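Local coordinates for protein flavin prenyltransferase PAD1, mitochondrial (Aspergillus niger, PDB 6QLG) that probably builds the prenylated FMN cofactor of a ferulic acid decarboxylase by joining a dimethylallyl group to the flavin N5 and C6 atoms, at residues 44-49 / 120-125; 49-54 / 83-88; 72-77 / 92-97; 159-164 / 184-189. All blocks are in the same frame, centred on the assembly; numbering follows the deposited sequence.

How the contacts relate
Three of the four contacts lie on one parallel sheet. Contact 1 pairs its two central strands, contact 3 continues to one side (M47 N to V73 O, 2.9 Å) and contact 4 to the other (C125 N to V159 O, 2.7 Å). Contact 2 follows from contact 1, sharing G49, and P124 CG packs on A50 O at 3.2 Å. All four reach FMN: contacts 1 and 3 at its phosphate, contact 2 at both phosphate and isoalloxazine, and contact 4 at the isoalloxazine, where T51 CG2 lies 3.4 Å from R161 NE. The nearest atoms of contacts 3 and 4 are about 12 Å apart. Contact 4 also reaches the bound dimethylallyl diphosphate.

Contact 1 (44-49 / 120-125); sequences VVAMTG and MIVVPC. With FMN (flavin mononucleotide), chain M.
A46 sits between I121 and V123 in the tight part of this contact: A46 N donates to I121 O at 2.9 Å, almost straight (178°), and A46 O accepts from V123 N at 2.8 Å. The face carrying V44, A46, M120 and V122 is closely filled. M120 runs fully extended (chi1 171°), with its CG beside V44 CB, and ends with CE 3.7 Å from A46 CB; helix 141-151 covers this face. On the face of V45 and I121 the fit is looser, their CG2 atoms being 4.3 Å apart, and helix 53-65 closes over V45. No side is open to solvent. These are the central parallel strands of a Rossmann-like sheet, at the point where strand order reverses and a binding crevice is expected. Regular pairing ends at the corner of V123 and P124, with a cis peptide before P124, yet the segments stay joined. P124 O takes two bonds from T48, one from OG1 at 2.6 Å, tilted 30° from the carbonyl plane, and a longer one from the backbone N. S126 N also bonds to T48 OG1. Beyond T48, G49 N grips FMN O2P at 2.6 Å and G49 O accepts from FMN O2'.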
# COMPACT_ATOMS: atom_id res chain seq x y z
N VAL B 44 34.08 -3.70 -7.63
CA VAL B 44 33.79 -5.13 -7.68
C VAL B 44 33.03 -5.42 -8.97
O VAL B 44 32.02 -4.79 -9.26
CB VAL B 44 33.00 -5.58 -6.45
CG1 VAL B 44 32.65 -7.06 -6.56
CG2 VAL B 44 33.77 -5.29 -5.18
N VAL B 45 33.53 -6.38 -9.75
CA VAL B 45 32.90 -6.81 -10.98
C VAL B 45 32.39 -8.23 -10.77
O VAL B 45 33.19 -9.16 -10.56
CB VAL B 45 33.86 -6.74 -12.18
CG1 VAL B 45 33.16 -7.19 -13.45
CG2 VAL B 45 34.42 -5.33 -12.33
N ALA B 46 31.08 -8.41 -10.81
CA ALA B 46 30.46 -9.71 -10.63
C ALA B 46 29.80 -10.14 -11.93
O ALA B 46 29.07 -9.36 -12.55
CB ALA B 46 29.43 -9.68 -9.49
N MET B 47 30.06 -11.37 -12.34
CA MET B 47 29.44 -11.96 -13.52
C MET B 47 28.54 -13.11 -13.10
O MET B 47 28.93 -13.93 -12.26
CB MET B 47 30.50 -12.45 -14.52
CG MET B 47 31.48 -11.37 -14.96
SD MET B 47 32.60 -11.89 -16.28
CE MET B 47 31.43 -12.41 -17.53
N THR B 48 27.34 -13.16 -13.66
CA THR B 48 26.37 -14.20 -13.39
C THR B 48 25.96 -14.88 -14.69
O THR B 48 26.32 -14.46 -15.79
CB THR B 48 25.12 -13.65 -12.67
OG1 THR B 48 24.40 -12.78 -13.55
CG2 THR B 48 25.52 -12.88 -11.41
N GLY B 49 25.18 -15.95 -14.55
CA GLY B 49 24.84 -16.81 -15.67
C GLY B 49 23.73 -16.31 -16.58
O GLY B 49 22.96 -17.11 -17.11
N MET B 120 30.06 -1.47 -7.17
CA MET B 120 29.96 -2.84 -7.65
C MET B 120 29.04 -2.84 -8.86
O MET B 120 28.02 -2.14 -8.88
CB MET B 120 29.42 -3.76 -6.56
CG MET B 120 29.06 -5.17 -7.02
SD MET B 120 28.55 -6.19 -5.62
CE MET B 120 28.62 -7.83 -6.35
N ILE B 121 29.40 -3.63 -9.88
CA ILE B 121 28.56 -3.82 -11.05
C ILE B 121 28.40 -5.32 -11.29
O ILE B 121 29.40 -6.05 -11.33
CB ILE B 121 29.11 -3.11 -12.29
CG1 ILE B 121 28.22 -3.38 -13.51
CG2 ILE B 121 30.57 -3.50 -12.56
CD1 ILE B 121 28.49 -2.47 -14.69
N VAL B 122 27.16 -5.77 -11.40
CA VAL B 122 26.84 -7.15 -11.74
C VAL B 122 26.50 -7.17 -13.23
O VAL B 122 25.46 -6.64 -13.64
CB VAL B 122 25.69 -7.70 -10.89
CG1 VAL B 122 25.49 -9.18 -11.16
CG2 VAL B 122 25.96 -7.45 -9.41
N VAL B 123 27.38 -7.75 -14.03
CA VAL B 123 27.27 -7.65 -15.49
C VAL B 123 27.76 -8.94 -16.14
O VAL B 123 28.94 -9.29 -16.02
CB VAL B 123 28.04 -6.43 -16.01
CG1 VAL B 123 29.44 -6.35 -15.40
CG2 VAL B 123 28.11 -6.46 -17.53
N PRO B 124 26.88 -9.70 -16.82
CA PRO B 124 25.44 -9.44 -16.83
C PRO B 124 24.80 -9.96 -15.55
O PRO B 124 25.42 -10.76 -14.84
CB PRO B 124 24.96 -10.23 -18.05
CG PRO B 124 25.92 -11.38 -18.13
CD PRO B 124 27.25 -10.86 -17.65
N CYS B 125 23.58 -9.51 -15.24
CA CYS B 125 22.90 -9.88 -14.01
C CYS B 125 21.68 -10.72 -14.35
O CYS B 125 20.76 -10.25 -15.03
CB CYS B 125 22.50 -8.64 -13.21
SG CYS B 125 21.74 -9.04 -11.61
N1 FMN M . 18.76 -16.18 -16.68
C2 FMN M . 18.30 -14.88 -16.78
O2 FMN M . 17.68 -14.39 -15.85
N3 FMN M . 18.54 -14.16 -17.92
C4 FMN M . 19.25 -14.73 -18.97
O4 FMN M . 19.47 -14.10 -20.00
C4A FMN M . 19.71 -16.04 -18.87
N5 FMN M . 20.41 -16.59 -19.93
C5A FMN M . 20.89 -17.88 -19.85
C6 FMN M . 21.60 -18.45 -20.92
C7 FMN M . 22.08 -19.75 -20.86
C7M FMN M . 22.84 -20.34 -22.01
C8 FMN M . 21.84 -20.50 -19.70
C8M FMN M . 22.34 -21.91 -19.60
C9 FMN M . 21.13 -19.93 -18.64
C9A FMN M . 20.65 -18.62 -18.70
N10 FMN M . 19.95 -18.06 -17.63
C10 FMN M . 19.47 -16.76 -17.72
C1' FMN M . 19.66 -18.86 -16.39
C2' FMN M . 20.64 -18.67 -15.23
O2' FMN M . 21.94 -19.09 -15.61
C3' FMN M . 20.14 -19.48 -14.03
O3' FMN M . 18.94 -18.91 -13.56
C4' FMN M . 21.15 -19.54 -12.89
O4' FMN M . 20.54 -20.09 -11.75
C5' FMN M . 21.67 -18.16 -12.53
O5' FMN M . 22.70 -18.33 -11.58
P FMN M . 23.69 -17.12 -11.20
O1P FMN M . 24.26 -17.37 -9.82
O2P FMN M . 24.81 -17.08 -12.21
O3P FMN M . 22.95 -15.80 -11.18

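Contact 2 (49-54 / 83-88); sequences GATGAM and KYETDY. With FMN (flavin mononucleotide), chain M.
E85 places its CG anti to the carbonyl carbon (chi1 -67°) and then runs extended, which carries the carboxylate from the end of helix 76-85 to the backbone of G52 and A53. OE1 does the gripping: it accepts from G52 N at 2.9 Å through its syn lone pair, and a weak second bond comes from A53 N at 3.3 Å. A bound water donates to the same oxygen and accepts from M54 N at 2.8 Å, extending the link into the first turn of helix 53-65. M54 folds back through bends at chi2 (56°) and chi3, so that CE reaches T86 CG2 at 3.6 Å. SD stands 5.4 Å from the centroid of the Y88 ring, an oblique Met-aromatic contact. The backbone leading into Y88 is held by an ST turn, Y88 N donating to T86 OG1 at 2.9 Å; the same hydroxyl also bonds to I82 O. The turn tethered by E85 borders the flavin, with A50 CA 3.6 Å from FMN C4A, and F190 and Y191 of a second subunit pack on T51 and E85. Helix 76-85 thus ends against the start of helix 53-65, with Y88 leaning on I57 and I61 of the latter.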
# COMPACT_ATOMS: atom_id res chain seq x y z
N GLY B 49 25.18 -15.95 -14.55
CA GLY B 49 24.84 -16.81 -15.67
C GLY B 49 23.73 -16.31 -16.58
O GLY B 49 22.96 -17.11 -17.11
N ALA B 50 23.63 -15.00 -16.76
CA ALA B 50 22.78 -14.45 -17.80
C ALA B 50 23.57 -14.37 -19.10
O ALA B 50 24.79 -14.20 -19.09
CB ALA B 50 22.25 -13.07 -17.42
N THR B 51 22.87 -14.51 -20.22
CA THR B 51 23.54 -14.38 -21.51
C THR B 51 24.09 -12.96 -21.66
O THR B 51 23.47 -11.99 -21.20
CB THR B 51 22.60 -14.73 -22.66
OG1 THR B 51 23.33 -14.78 -23.89
CG2 THR B 51 21.48 -13.73 -22.79
N GLY B 52 25.27 -12.85 -22.25
CA GLY B 52 25.94 -11.57 -22.35
C GLY B 52 27.25 -11.52 -21.59
O GLY B 52 27.61 -10.48 -21.03
N ALA B 53 27.97 -12.64 -21.57
CA ALA B 53 29.24 -12.69 -20.85
C ALA B 53 30.24 -11.68 -21.39
O ALA B 53 31.06 -11.15 -20.62
CB ALA B 53 29.83 -14.10 -20.92
N MET B 54 30.18 -11.38 -22.69
CA MET B 54 31.10 -10.40 -23.27
C MET B 54 30.93 -9.02 -22.65
O MET B 54 31.88 -8.23 -22.63
CB MET B 54 30.91 -10.34 -24.79
CG MET B 54 32.01 -9.57 -25.52
SD MET B 54 33.68 -10.20 -25.23
CE MET B 54 33.46 -11.92 -25.63
N LYS B 83 32.27 -19.83 -21.40
CA LYS B 83 32.77 -20.88 -22.28
C LYS B 83 31.92 -21.03 -23.53
O LYS B 83 32.45 -21.23 -24.63
CB LYS B 83 32.82 -22.21 -21.53
CG LYS B 83 33.96 -22.36 -20.54
CD LYS B 83 33.83 -23.67 -19.79
CE LYS B 83 34.76 -23.73 -18.60
NZ LYS B 83 34.33 -24.78 -17.62
N TYR B 84 30.60 -20.93 -23.39
CA TYR B 84 29.71 -21.23 -24.50
C TYR B 84 29.59 -20.06 -25.47
O TYR B 84 29.50 -20.26 -26.69
CB TYR B 84 28.33 -21.61 -23.98
CG TYR B 84 27.37 -22.05 -25.07
CD1 TYR B 84 27.47 -23.32 -25.63
CD2 TYR B 84 26.38 -21.20 -25.53
CE1 TYR B 84 26.60 -23.73 -26.62
CE2 TYR B 84 25.51 -21.60 -26.53
CZ TYR B 84 25.62 -22.87 -27.06
OH TYR B 84 24.75 -23.27 -28.05
N GLU B 85 29.57 -18.83 -24.96
CA GLU B 85 29.26 -17.66 -25.77
C GLU B 85 30.48 -16.94 -26.32
O GLU B 85 30.34 -16.17 -27.27
CB GLU B 85 28.45 -16.65 -24.95
CG GLU B 85 27.07 -17.13 -24.59
CD GLU B 85 26.24 -16.04 -23.95
OE1 GLU B 85 26.80 -14.97 -23.61
OE2 GLU B 85 25.03 -16.27 -23.78
N THR B 86 31.65 -17.15 -25.73
CA THR B 86 32.84 -16.41 -26.07
C THR B 86 33.97 -17.37 -26.40
O THR B 86 33.87 -18.58 -26.19
CB THR B 86 33.27 -15.47 -24.93
OG1 THR B 86 34.04 -16.21 -23.97
CG2 THR B 86 32.05 -14.88 -24.23
N ASP B 87 35.06 -16.81 -26.93
CA ASP B 87 36.29 -17.56 -27.12
C ASP B 87 37.18 -17.52 -25.89
O ASP B 87 38.28 -18.07 -25.91
CB ASP B 87 37.05 -17.01 -28.33
CG ASP B 87 36.26 -17.12 -29.62
OD1 ASP B 87 35.77 -18.23 -29.91
OD2 ASP B 87 36.11 -16.10 -30.32
N TYR B 88 36.72 -16.87 -24.82
CA TYR B 88 37.47 -16.83 -23.58
C TYR B 88 37.20 -18.08 -22.75
O TYR B 88 36.11 -18.66 -22.78
CB TYR B 88 37.08 -15.60 -22.75
CG TYR B 88 37.57 -14.28 -23.30
CD1 TYR B 88 37.00 -13.72 -24.44
CD2 TYR B 88 38.58 -13.58 -22.66
CE1 TYR B 88 37.44 -12.51 -24.94
CE2 TYR B 88 39.03 -12.36 -23.16
CZ TYR B 88 38.45 -11.83 -24.29
OH TYR B 88 38.89 -10.63 -24.78
N1 FMN M . 18.76 -16.18 -16.68
C2 FMN M . 18.30 -14.88 -16.78
O2 FMN M . 17.68 -14.39 -15.85
N3 FMN M . 18.54 -14.16 -17.92
C4 FMN M . 19.25 -14.73 -18.97
O4 FMN M . 19.47 -14.10 -20.00
C4A FMN M . 19.71 -16.04 -18.87
N5 FMN M . 20.41 -16.59 -19.93
C5A FMN M . 20.89 -17.88 -19.85
C6 FMN M . 21.60 -18.45 -20.92
C7 FMN M . 22.08 -19.75 -20.86
C7M FMN M . 22.84 -20.34 -22.01
C8 FMN M . 21.84 -20.50 -19.70
C8M FMN M . 22.34 -21.91 -19.60
C9 FMN M . 21.13 -19.93 -18.64
C9A FMN M . 20.65 -18.62 -18.70
N10 FMN M . 19.95 -18.06 -17.63
C10 FMN M . 19.47 -16.76 -17.72
C1' FMN M . 19.66 -18.86 -16.39
C2' FMN M . 20.64 -18.67 -15.23
O2' FMN M . 21.94 -19.09 -15.61
C3' FMN M . 20.14 -19.48 -14.03
O3' FMN M . 18.94 -18.91 -13.56
C4' FMN M . 21.15 -19.54 -12.89
O4' FMN M . 20.54 -20.09 -11.75
C5' FMN M . 21.67 -18.16 -12.53
O5' FMN M . 22.70 -18.33 -11.58
P FMN M . 23.69 -17.12 -11.20
O1P FMN M . 24.26 -17.37 -9.82
O2P FMN M . 24.81 -17.08 -12.21
O3P FMN M . 22.95 -15.80 -11.18
O HOH W 1 28.48 -12.68 -24.53

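Contact 3 (72-77 / 92-97); sequences LVMSKW and NVRALA. With FMN (flavin mononucleotide), chain M.
V93 is the first residue of 92-97 to meet the strand, and its CG1 lies equally near L72 CD2 and M74 SD, 4.2 Å from each. This methyl rests against both strand side chains at once, where they lie side by side. One residue on, R94 offers backbone and aliphatic chain: L72 CD2 approaches its CA at 3.9 Å, and M74 CE lies 3.7 Å from its CG. The methionine bends at chi3 (-58°) and the arginine at its own chi3 (-76°), bringing M74 CE to R94 NH1 at 3.6 Å, oblique to the guanidinium plane, as the side chains cross at about a right angle. R94 NH1 also forms a long, weak ion pair with E79. L96 N bonds back to V93 O and A97 N to R94 O, and this turning of the chain delivers A97 CB to L72 CB at 3.6 Å. No hydrogen bond joins the segments; they meet through apolar side chains, apart from the guanidinium beside M74 CE. Just beyond M74, S75 OG makes a very short bond of 2.5 Å to FMN O2P and, as the N-cap of helix 76-85, also bonds to A78 N. The segments belong to the beta-alpha-beta crossover from strand 69-74 to strand 99-100, with V93 wedged against I82 of helix 76-85 and against I57 and L60 of helix 53-65.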
# COMPACT_ATOMS: atom_id res chain seq x y z
N LEU B 72 37.11 -9.37 -9.14
CA LEU B 72 36.20 -10.17 -9.95
C LEU B 72 35.64 -11.34 -9.14
O LEU B 72 36.39 -12.02 -8.43
CB LEU B 72 36.91 -10.70 -11.20
CG LEU B 72 36.16 -11.76 -12.01
CD1 LEU B 72 34.97 -11.15 -12.73
CD2 LEU B 72 37.09 -12.46 -12.99
N VAL B 73 34.33 -11.55 -9.25
CA VAL B 73 33.67 -12.75 -8.77
C VAL B 73 32.81 -13.28 -9.90
O VAL B 73 32.07 -12.52 -10.54
CB VAL B 73 32.81 -12.49 -7.52
CG1 VAL B 73 32.28 -13.81 -6.96
CG2 VAL B 73 33.60 -11.74 -6.46
N MET B 74 32.92 -14.58 -10.17
CA MET B 74 32.15 -15.24 -11.22
C MET B 74 31.32 -16.35 -10.61
O MET B 74 31.84 -17.15 -9.82
CB MET B 74 33.06 -15.81 -12.31
CG MET B 74 33.88 -14.78 -13.07
SD MET B 74 34.87 -15.56 -14.38
CE MET B 74 35.84 -16.71 -13.41
N SER B 75 30.05 -16.42 -10.98
CA SER B 75 29.21 -17.51 -10.52
C SER B 75 29.49 -18.77 -11.34
O SER B 75 30.17 -18.73 -12.37
CB SER B 75 27.73 -17.14 -10.60
OG SER B 75 27.24 -17.29 -11.92
N LYS B 76 28.95 -19.89 -10.87
CA LYS B 76 29.11 -21.16 -11.57
C LYS B 76 28.59 -21.06 -13.00
O LYS B 76 29.27 -21.48 -13.95
CB LYS B 76 28.39 -22.27 -10.81
CG LYS B 76 28.30 -23.60 -11.55
CD LYS B 76 27.17 -24.44 -10.98
CE LYS B 76 27.15 -25.84 -11.56
NZ LYS B 76 26.09 -26.68 -10.94
N TRP B 77 27.40 -20.50 -13.18
CA TRP B 77 26.81 -20.45 -14.51
C TRP B 77 27.37 -19.32 -15.35
O TRP B 77 27.25 -19.36 -16.58
CB TRP B 77 25.28 -20.36 -14.40
CG TRP B 77 24.73 -21.70 -14.03
CD1 TRP B 77 24.33 -22.11 -12.80
CD2 TRP B 77 24.59 -22.82 -14.90
NE1 TRP B 77 23.92 -23.42 -12.85
CE2 TRP B 77 24.07 -23.88 -14.13
CE3 TRP B 77 24.83 -23.03 -16.26
CZ2 TRP B 77 23.80 -25.13 -14.68
CZ3 TRP B 77 24.56 -24.27 -16.80
CH2 TRP B 77 24.04 -25.31 -16.01
N ASN B 92 41.15 -17.06 -18.64
CA ASN B 92 41.48 -15.84 -19.39
C ASN B 92 40.78 -14.63 -18.79
O ASN B 92 41.36 -13.54 -18.73
CB ASN B 92 41.08 -16.00 -20.86
CG ASN B 92 41.79 -17.15 -21.54
OD1 ASN B 92 41.17 -17.95 -22.23
ND2 ASN B 92 43.10 -17.23 -21.34
N VAL B 93 39.53 -14.79 -18.36
CA VAL B 93 38.79 -13.68 -17.77
C VAL B 93 39.39 -13.28 -16.43
O VAL B 93 39.50 -12.09 -16.11
CB VAL B 93 37.30 -14.04 -17.64
CG1 VAL B 93 36.51 -12.86 -17.09
CG2 VAL B 93 36.74 -14.49 -18.99
N ARG B 94 39.80 -14.27 -15.63
CA ARG B 94 40.40 -13.97 -14.34
C ARG B 94 41.70 -13.18 -14.49
O ARG B 94 42.03 -12.36 -13.62
CB ARG B 94 40.65 -15.26 -13.56
CG ARG B 94 39.39 -15.93 -13.06
CD ARG B 94 39.69 -17.04 -12.07
NE ARG B 94 40.19 -18.23 -12.74
CZ ARG B 94 39.45 -19.30 -13.01
NH1 ARG B 94 38.18 -19.34 -12.66
NH2 ARG B 94 40.00 -20.34 -13.63
N ALA B 95 42.44 -13.41 -15.58
CA ALA B 95 43.66 -12.65 -15.81
C ALA B 95 43.38 -11.19 -16.13
O ALA B 95 44.29 -10.36 -16.00
CB ALA B 95 44.47 -13.29 -16.95
N LEU B 96 42.16 -10.85 -16.54
CA LEU B 96 41.80 -9.47 -16.80
C LEU B 96 41.59 -8.66 -15.53
O LEU B 96 41.51 -7.43 -15.60
CB LEU B 96 40.53 -9.39 -17.65
CG LEU B 96 40.52 -10.06 -19.03
CD1 LEU B 96 39.12 -10.01 -19.62
CD2 LEU B 96 41.53 -9.40 -19.95
N ALA B 97 41.49 -9.31 -14.38
CA ALA B 97 41.18 -8.64 -13.12
C ALA B 97 42.42 -8.58 -12.23
O ALA B 97 43.31 -9.43 -12.32
CB ALA B 97 40.05 -9.35 -12.38
N1 FMN M . 18.76 -16.18 -16.68
C2 FMN M . 18.30 -14.88 -16.78
O2 FMN M . 17.68 -14.39 -15.85
N3 FMN M . 18.54 -14.16 -17.92
C4 FMN M . 19.25 -14.73 -18.97
O4 FMN M . 19.47 -14.10 -20.00
C4A FMN M . 19.71 -16.04 -18.87
N5 FMN M . 20.41 -16.59 -19.93
C5A FMN M . 20.89 -17.88 -19.85
C6 FMN M . 21.60 -18.45 -20.92
C7 FMN M . 22.08 -19.75 -20.86
C7M FMN M . 22.84 -20.34 -22.01
C8 FMN M . 21.84 -20.50 -19.70
C8M FMN M . 22.34 -21.91 -19.60
C9 FMN M . 21.13 -19.93 -18.64
C9A FMN M . 20.65 -18.62 -18.70
N10 FMN M . 19.95 -18.06 -17.63
C10 FMN M . 19.47 -16.76 -17.72
C1' FMN M . 19.66 -18.86 -16.39
C2' FMN M . 20.64 -18.67 -15.23
O2' FMN M . 21.94 -19.09 -15.61
C3' FMN M . 20.14 -19.48 -14.03
O3' FMN M . 18.94 -18.91 -13.56
C4' FMN M . 21.15 -19.54 -12.89
O4' FMN M . 20.54 -20.09 -11.75
C5' FMN M . 21.67 -18.16 -12.53
O5' FMN M . 22.70 -18.33 -11.58
P FMN M . 23.69 -17.12 -11.20
O1P FMN M . 24.26 -17.37 -9.82
O2P FMN M . 24.81 -17.08 -12.21
O3P FMN M . 22.95 -15.80 -11.18

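Contact 4 (159-164 / 184-189); sequences VARETP and FPPVPA. With FMN (flavin mononucleotide), chain M; DMA (dimethylallyl diphosphate), chain J.
V159 and P186 meet at the C-terminal edge of the Rossmann-like sheet, where 159-164 runs into one active-site pocket, while 184-189 leads on to A189 at another bound dimethylallyl diphosphate. A chi1 of -172° swings V159 CG1 away from the backbone N, and that methyl lies 3.3 Å from F184 O and 3.9 Å from P186 CB. V159 CA also makes a CA-H...O contact with F184 O. P186 centres an inverse gamma turn, in which V187 N donates to P185 O, and its ring packs across the aliphatic part of R161, P186 CG to R161 CG at 3.9 Å. R161 then bends sharply at an unusual chi2 of -94°, turning its guanidinium to the ligands: NH2 donates to FMN O4 at 3.1 Å, and NH1 reaches dimethylallyl diphosphate O3B in a weak bond. A second subunit fixes the same group through V187 O and P188 O, bonded to NH1 and NE. E162 bends at chi2 (56°); its carboxylate forms salt bridges with K151 and R144 of a third subunit, and OE1 accepts from T163 N through its anti lone pair. The flavin is read by the backbone as well: FMN N3 donates to R161 O at 2.9 Å.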
# COMPACT_ATOMS: atom_id res chain seq x y z
N VAL B 159 23.22 -5.00 -14.31
CA VAL B 159 22.92 -5.13 -15.74
C VAL B 159 21.97 -6.30 -15.92
O VAL B 159 22.34 -7.36 -16.43
CB VAL B 159 24.21 -5.30 -16.57
CG1 VAL B 159 23.90 -5.22 -18.06
CG2 VAL B 159 25.22 -4.22 -16.19
N ALA B 160 20.72 -6.11 -15.48
CA ALA B 160 19.74 -7.19 -15.43
C ALA B 160 19.24 -7.51 -16.83
O ALA B 160 18.61 -6.66 -17.48
CB ALA B 160 18.58 -6.81 -14.52
N ARG B 161 19.49 -8.73 -17.30
CA ARG B 161 19.17 -9.12 -18.67
C ARG B 161 18.11 -10.21 -18.64
O ARG B 161 18.35 -11.31 -18.13
CB ARG B 161 20.43 -9.59 -19.40
CG ARG B 161 20.25 -9.68 -20.90
CD ARG B 161 19.86 -11.09 -21.31
NE ARG B 161 19.35 -11.13 -22.68
CZ ARG B 161 18.37 -11.94 -23.08
NH1 ARG B 161 17.95 -11.91 -24.34
NH2 ARG B 161 17.81 -12.77 -22.22
N GLU B 162 16.95 -9.91 -19.21
CA GLU B 162 15.83 -10.83 -19.33
C GLU B 162 14.77 -10.19 -20.21
O GLU B 162 14.58 -8.97 -20.15
CB GLU B 162 15.22 -11.17 -17.96
CG GLU B 162 14.06 -12.18 -18.00
CD GLU B 162 14.43 -13.50 -18.66
OE1 GLU B 162 14.36 -13.59 -19.90
OE2 GLU B 162 14.79 -14.46 -17.93
N THR B 163 14.11 -11.01 -21.02
CA THR B 163 13.00 -10.53 -21.83
C THR B 163 12.16 -11.71 -22.29
O THR B 163 12.72 -12.76 -22.61
CB THR B 163 13.49 -9.72 -23.04
OG1 THR B 163 12.39 -8.94 -23.55
CG2 THR B 163 14.00 -10.60 -24.16
N PRO B 164 10.83 -11.59 -22.27
CA PRO B 164 10.13 -10.44 -21.67
C PRO B 164 10.17 -10.51 -20.15
O PRO B 164 10.71 -11.47 -19.59
CB PRO B 164 8.71 -10.59 -22.20
CG PRO B 164 8.55 -12.05 -22.43
CD PRO B 164 9.89 -12.54 -22.89
N PHE B 184 20.23 -1.52 -15.09
CA PHE B 184 20.77 -1.15 -16.39
C PHE B 184 20.52 -2.30 -17.37
O PHE B 184 21.39 -3.15 -17.57
CB PHE B 184 22.27 -0.84 -16.30
CG PHE B 184 22.84 -0.16 -17.53
CD1 PHE B 184 23.02 -0.87 -18.71
CD2 PHE B 184 23.21 1.17 -17.49
CE1 PHE B 184 23.55 -0.25 -19.84
CE2 PHE B 184 23.74 1.80 -18.61
CZ PHE B 184 23.91 1.08 -19.79
N PRO B 185 19.35 -2.35 -17.99
CA PRO B 185 19.12 -3.35 -19.05
C PRO B 185 20.02 -3.06 -20.24
O PRO B 185 20.08 -1.91 -20.71
CB PRO B 185 17.64 -3.17 -19.40
CG PRO B 185 17.27 -1.82 -18.90
CD PRO B 185 18.16 -1.51 -17.74
N PRO B 186 20.74 -4.06 -20.74
CA PRO B 186 21.70 -3.81 -21.83
C PRO B 186 21.02 -3.73 -23.20
O PRO B 186 21.20 -4.58 -24.07
CB PRO B 186 22.66 -5.00 -21.70
CG PRO B 186 21.78 -6.11 -21.21
CD PRO B 186 20.76 -5.46 -20.29
N VAL B 187 20.22 -2.69 -23.39
CA VAL B 187 19.51 -2.49 -24.65
C VAL B 187 20.40 -1.69 -25.59
O VAL B 187 20.99 -0.67 -25.18
CB VAL B 187 18.15 -1.80 -24.43
CG1 VAL B 187 17.16 -2.78 -23.79
CG2 VAL B 187 18.29 -0.55 -23.58
N PRO B 188 20.52 -2.09 -26.86
CA PRO B 188 21.48 -1.44 -27.76
C PRO B 188 21.05 -0.03 -28.12
O PRO B 188 19.86 0.26 -28.29
CB PRO B 188 21.49 -2.35 -28.99
CG PRO B 188 20.73 -3.59 -28.60
CD PRO B 188 19.79 -3.18 -27.53
N ALA B 189 22.04 0.86 -28.24
CA ALA B 189 21.80 2.24 -28.68
C ALA B 189 22.05 2.30 -30.18
O ALA B 189 23.15 2.61 -30.64
CB ALA B 189 22.70 3.21 -27.91
N1 FMN M . 18.76 -16.18 -16.68
C2 FMN M . 18.30 -14.88 -16.78
O2 FMN M . 17.68 -14.39 -15.85
N3 FMN M . 18.54 -14.16 -17.92
C4 FMN M . 19.25 -14.73 -18.97
O4 FMN M . 19.47 -14.10 -20.00
C4A FMN M . 19.71 -16.04 -18.87
N5 FMN M . 20.41 -16.59 -19.93
C5A FMN M . 20.89 -17.88 -19.85
C6 FMN M . 21.60 -18.45 -20.92
C7 FMN M . 22.08 -19.75 -20.86
C7M FMN M . 22.84 -20.34 -22.01
C8 FMN M . 21.84 -20.50 -19.70
C8M FMN M . 22.34 -21.91 -19.60
C9 FMN M . 21.13 -19.93 -18.64
C9A FMN M . 20.65 -18.62 -18.70
N10 FMN M . 19.95 -18.06 -17.63
C10 FMN M . 19.47 -16.76 -17.72
C1' FMN M . 19.66 -18.86 -16.39
C2' FMN M . 20.64 -18.67 -15.23
O2' FMN M . 21.94 -19.09 -15.61
C3' FMN M . 20.14 -19.48 -14.03
O3' FMN M . 18.94 -18.91 -13.56
C4' FMN M . 21.15 -19.54 -12.89
O4' FMN M . 20.54 -20.09 -11.75
C5' FMN M . 21.67 -18.16 -12.53
O5' FMN M . 22.70 -18.33 -11.58
P FMN M . 23.69 -17.12 -11.20
O1P FMN M . 24.26 -17.37 -9.82
O2P FMN M . 24.81 -17.08 -12.21
O3P FMN M . 22.95 -15.80 -11.18
C1 DMA J . 17.64 -18.31 -21.79
O1 DMA J . 16.25 -18.31 -21.81
C2 DMA J . 18.12 -19.62 -21.19
C3 DMA J . 18.77 -20.46 -21.96
C4 DMA J . 19.23 -21.77 -21.35
C5 DMA J . 19.04 -20.12 -23.42
PA DMA J . 15.54 -16.88 -22.19
O1A DMA J . 14.04 -17.07 -22.33
O2A DMA J . 15.84 -15.96 -21.03
O3A DMA J . 16.23 -16.37 -23.61
PB DMA J . 15.51 -15.34 -24.69
O1B DMA J . 14.86 -14.20 -23.93
O2B DMA J . 14.44 -16.03 -25.52
O3B DMA J . 16.56 -14.81 -25.64